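Local coordinates for protein ethanolamine kinase Pv091845 (PDB 2QG7) that probably phosphorylates ethanolamine, the first step in making phosphatidylethanolamine by this route in the malaria parasite Plasmodium vivax, at residues C295-S299 against S300-N304; R232-F235 against L236-T239. All blocks are in the same frame, centred on the assembly; numbering follows the deposited sequence.

Both contacts are local turns within the kinase-like domain of one chain, and contact 2 comes first along it. Contact 1, residues 295-304, is the probable catalytic loop running into strand 302-304; contact 2, residues 232-239, starts helix 236-251. Their centres lie 22 Å apart and their nearest atoms about 7 Å apart, so they do not touch. What joins them is the stretch from strand 356-359 into helix 360-369. That strand pairs with strand 290-293, just before contact 1, and its E359 binds S234 and W237 of contact 2. One helical turn on, D363 accepts from the backbone N of C295. Contact 2 is thus tied to the start of the probable active-site loop, not D296 or N301.

Contact 1 of 2, residues C295-S299 against S300-N304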
loop_
_atom_site.group_PDB
_atom_site.type_symbol
_atom_site.label_atom_id
_atom_site.label_comp_id
_atom_site.label_asym_id
_atom_site.label_seq_id
_atom_site.Cartn_x
_atom_site.Cartn_y
_atom_site.Cartn_z
ATOM N N CYS D 295 16.235 -6.134 -16.944
ATOM C CA CYS D 295 16.187 -6.166 -15.452
ATOM C C CYS D 295 15.263 -5.166 -14.761
ATOM O O CYS D 295 15.085 -5.258 -13.557
ATOM C CB CYS D 295 17.580 -6.112 -14.823
ATOM S SG CYS D 295 18.692 -7.384 -15.387
ATOM N N ASP D 296 14.705 -4.226 -15.535
ATOM C CA ASP D 296 13.835 -3.168 -15.052
ATOM C C ASP D 296 12.787 -2.823 -16.102
ATOM O O ASP D 296 12.573 -1.674 -16.507
ATOM C CB ASP D 296 14.649 -1.936 -14.625
ATOM C CG ASP D 296 13.852 -1.005 -13.751
ATOM O OD1 ASP D 296 12.847 -1.457 -13.109
ATOM O OD2 ASP D 296 14.200 0.196 -13.728
ATOM N N LEU D 297 12.113 -3.854 -16.565
ATOM C CA LEU D 297 11.238 -3.682 -17.706
ATOM C C LEU D 297 9.846 -3.268 -17.269
ATOM O O LEU D 297 8.858 -3.941 -17.548
ATOM C CB LEU D 297 11.252 -4.933 -18.563
ATOM C CG LEU D 297 11.084 -4.764 -20.087
ATOM C CD1 LEU D 297 12.208 -3.949 -20.776
ATOM C CD2 LEU D 297 10.924 -6.156 -20.734
ATOM N N LEU D 298 9.788 -2.144 -16.565
ATOM C CA LEU D 298 8.517 -1.474 -16.253
ATOM C C LEU D 298 8.017 -0.694 -17.455
ATOM O O LEU D 298 8.772 -0.409 -18.362
ATOM C CB LEU D 298 8.625 -0.573 -15.002
ATOM C CG LEU D 298 9.912 0.163 -14.604
ATOM C CD1 LEU D 298 10.053 1.475 -15.332
ATOM C CD2 LEU D 298 9.924 0.422 -13.116
ATOM N N SER D 299 6.732 -0.354 -17.443
ATOM C CA SER D 299 6.056 0.204 -18.619
ATOM C C SER D 299 6.603 1.528 -19.096
ATOM O O SER D 299 6.581 1.810 -20.273
ATOM C CB SER D 299 4.547 0.329 -18.393
ATOM O OG SER D 299 4.297 1.166 -17.274
ATOM N N SER D 300 7.099 2.334 -18.171
ATOM C CA SER D 300 7.721 3.623 -18.473
ATOM C C SER D 300 9.116 3.484 -19.070
ATOM O O SER D 300 9.643 4.438 -19.598
ATOM C CB SER D 300 7.737 4.520 -17.214
ATOM O OG SER D 300 8.678 4.046 -16.266
ATOM N N ASN D 301 9.696 2.284 -18.992
ATOM C CA ASN D 301 10.925 1.918 -19.716
ATOM C C ASN D 301 10.735 1.352 -21.133
ATOM O O ASN D 301 11.694 0.964 -21.783
ATOM C CB ASN D 301 11.765 0.985 -18.852
ATOM C CG ASN D 301 12.596 1.751 -17.842
ATOM O OD1 ASN D 301 12.698 2.952 -17.968
ATOM N ND2 ASN D 301 13.168 1.074 -16.846
ATOM N N ILE D 302 9.485 1.331 -21.604
ATOM C CA ILE D 302 9.125 0.820 -22.917
ATOM C C ILE D 302 8.471 1.942 -23.710
ATOM O O ILE D 302 7.469 2.472 -23.316
ATOM C CB ILE D 302 8.197 -0.414 -22.813
ATOM C CG1 ILE D 302 8.816 -1.490 -21.933
ATOM C CG2 ILE D 302 7.889 -1.000 -24.191
ATOM C CD1 ILE D 302 7.829 -2.524 -21.465
ATOM N N ILE D 303 9.080 2.288 -24.839
ATOM C CA ILE D 303 8.724 3.473 -25.639
ATOM C C ILE D 303 8.098 3.018 -26.950
ATOM O O ILE D 303 8.638 2.146 -27.636
ATOM C CB ILE D 303 10.017 4.343 -25.929
ATOM C CG1 ILE D 303 10.830 4.591 -24.631
ATOM C CG2 ILE D 303 9.697 5.629 -26.718
ATOM C CD1 ILE D 303 10.141 5.510 -23.566
ATOM N N ASN D 304 6.939 3.576 -27.276
ATOM C CA ASN D 304 6.320 3.324 -28.561
ATOM C C ASN D 304 6.600 4.488 -29.492
ATOM O O ASN D 304 6.062 5.571 -29.293
ATOM C CB ASN D 304 4.805 3.158 -28.420
ATOM C CG ASN D 304 4.140 2.837 -29.730
ATOM O OD1 ASN D 304 4.783 2.349 -30.649
ATOM N ND2 ASN D 304 2.866 3.094 -29.823
#
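A chi1 of -82° carries ND2 of N301 back over the turn to the backbone O of D296, while chi1 of D296, at -163°, sets its carboxylate beside the amide. With H294 just ahead, the two fit the HxDxxxxN pattern of Brenner's phosphotransferase motif, the catalytic loop of kinase-like folds. In relatives the aspartate is the likely catalytic base and the asparagine helps bind metal, so similar roles are probable here. N301 touches D351, which begins a DFE sequence and is the probable counterpart of the metal-binding DFG aspartate of protein kinases.

The loop is closed by ND2 of N301, which donates to the backbone O of D296 at 2.8 Å. This bond is nearly straight (170° at the hydrogen) and lies both in the carbonyl plane and close to the amide plane, which helps fix the rotation of the amide. The same oxygen accepts weakly from N of L298, the bond of an inverse gamma turn centred on L297. The carboxylate of D296 stands almost perpendicular to the amide, with OD2 3.4 Å from ND2. L298 flanks the pair, its CD1 3.5 Å from ND2.

The backbone then winds through a short 3-10 turn, in which N of N301 donates to O of L298 at 2.9 Å and N of I302 to O of S299 at 3.2 Å. The backbone O of L297 accepts from ND1 of H367. Its side chain crosses that of I302 at about a right angle, with CG of L297 4.2 Å from CD1 of I302.

Contact 2 of 2, residues R232-F235 against L236-T239; sequences RPSF and LWNT
F235, L236 and S234 carry this turn, and each takes a different share of it. S234 supplies the polar grip: an extended chi1 of 176° sends the hydroxyl forward along the chain, where OG accepts from the backbone N of L236 at 3.2 Å, with 162° at the hydrogen. The same oxygen lies 3.3 Å from CB of L236. E359 on strand 356-359 also bonds this hydroxyl through one carboxylate oxygen and holds NE1 of W237 with the other, tying the turn to the strand.

F235 contributes through its carbonyl rather than its ring. Its O receives OG1 of T239 at 2.7 Å, the hydroxyl lying somewhat tilted from the carbonyl plane, and also a weak bond from the backbone N of T239 at 3.3 Å. Two donors from one residue thus meet a single oxygen. The phenyl group turns instead to helix 216-226 and to C356 and P357, with O of P233 in plane at its edge.

L236 sends its side chain away from the loop, laying CG over one face of the W237 indole, 4.1 Å above the ring centre. K284 makes a cation-pi contact with that indole. By accepting from N of L236, the S234 hydroxyl closes an ST turn, a capping bond at the amino end of helix 236-251.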
loop_
_atom_site.group_PDB
_atom_site.type_symbol
_atom_site.label_atom_id
_atom_site.label_comp_id
_atom_site.label_asym_id
_atom_site.label_seq_id
_atom_site.Cartn_x
_atom_site.Cartn_y
_atom_site.Cartn_z
ATOM N N ARG D 232 30.547 -18.398 -16.529
ATOM C CA ARG D 232 29.304 -17.898 -17.161
ATOM C C ARG D 232 28.086 -17.775 -16.195
ATOM O O ARG D 232 27.005 -18.326 -16.468
ATOM C CB ARG D 232 28.951 -18.717 -18.423
ATOM N N PRO D 233 28.241 -17.028 -15.080
ATOM C CA PRO D 233 27.169 -17.071 -14.094
ATOM C C PRO D 233 26.136 -15.918 -14.210
ATOM O O PRO D 233 26.333 -14.952 -14.971
ATOM C CB PRO D 233 27.945 -17.000 -12.768
ATOM C CG PRO D 233 29.065 -15.940 -13.100
ATOM C CD PRO D 233 29.322 -16.120 -14.637
ATOM N N SER D 234 25.031 -16.078 -13.470
ATOM C CA SER D 234 23.991 -15.081 -13.321
ATOM C C SER D 234 24.466 -14.006 -12.344
ATOM O O SER D 234 25.239 -14.287 -11.405
ATOM C CB SER D 234 22.710 -15.746 -12.820
ATOM O OG SER D 234 21.665 -14.799 -12.553
ATOM N N PHE D 235 24.011 -12.769 -12.577
ATOM C CA PHE D 235 24.351 -11.631 -11.728
ATOM C C PHE D 235 23.245 -11.369 -10.686
ATOM O O PHE D 235 23.371 -10.459 -9.860
ATOM C CB PHE D 235 24.543 -10.393 -12.597
ATOM C CG PHE D 235 25.940 -10.217 -13.121
ATOM C CD1 PHE D 235 26.601 -9.011 -12.964
ATOM C CD2 PHE D 235 26.594 -11.238 -13.785
ATOM C CE1 PHE D 235 27.896 -8.836 -13.470
ATOM C CE2 PHE D 235 27.890 -11.064 -14.265
ATOM C CZ PHE D 235 28.527 -9.871 -14.110
ATOM N N LEU D 236 22.187 -12.175 -10.736
ATOM C CA LEU D 236 20.976 -11.964 -9.980
ATOM C C LEU D 236 21.141 -12.188 -8.484
ATOM O O LEU D 236 20.744 -11.341 -7.672
ATOM C CB LEU D 236 19.850 -12.848 -10.551
ATOM C CG LEU D 236 18.472 -12.986 -9.923
ATOM C CD1 LEU D 236 17.778 -11.612 -9.652
ATOM C CD2 LEU D 236 17.635 -13.853 -10.843
ATOM N N TRP D 237 21.728 -13.327 -8.131
ATOM C CA TRP D 237 21.856 -13.733 -6.735
ATOM C C TRP D 237 22.939 -12.961 -6.019
ATOM O O TRP D 237 22.847 -12.727 -4.833
ATOM C CB TRP D 237 22.101 -15.236 -6.647
ATOM C CG TRP D 237 21.216 -15.958 -7.555
ATOM C CD1 TRP D 237 21.566 -16.559 -8.724
ATOM C CD2 TRP D 237 19.793 -16.119 -7.427
ATOM N NE1 TRP D 237 20.464 -17.115 -9.320
ATOM C CE2 TRP D 237 19.359 -16.852 -8.554
ATOM C CE3 TRP D 237 18.847 -15.714 -6.469
ATOM C CZ2 TRP D 237 18.029 -17.200 -8.751
ATOM C CZ3 TRP D 237 17.540 -16.067 -6.658
ATOM C CH2 TRP D 237 17.137 -16.804 -7.792
ATOM N N ASN D 238 23.975 -12.581 -6.751
ATOM C CA ASN D 238 24.972 -11.656 -6.256
ATOM C C ASN D 238 24.350 -10.313 -5.886
ATOM O O ASN D 238 24.790 -9.675 -4.940
ATOM C CB ASN D 238 26.035 -11.433 -7.343
ATOM C CG ASN D 238 27.190 -10.545 -6.871
ATOM O OD1 ASN D 238 28.102 -11.009 -6.158
ATOM N ND2 ASN D 238 27.163 -9.266 -7.287
ATOM N N THR D 239 23.348 -9.882 -6.656
ATOM C CA THR D 239 22.687 -8.585 -6.480
ATOM C C THR D 239 21.692 -8.650 -5.323
ATOM O O THR D 239 21.692 -7.764 -4.467
ATOM C CB THR D 239 21.974 -8.119 -7.766
ATOM O OG1 THR D 239 22.932 -8.030 -8.816
ATOM C CG2 THR D 239 21.358 -6.757 -7.602
#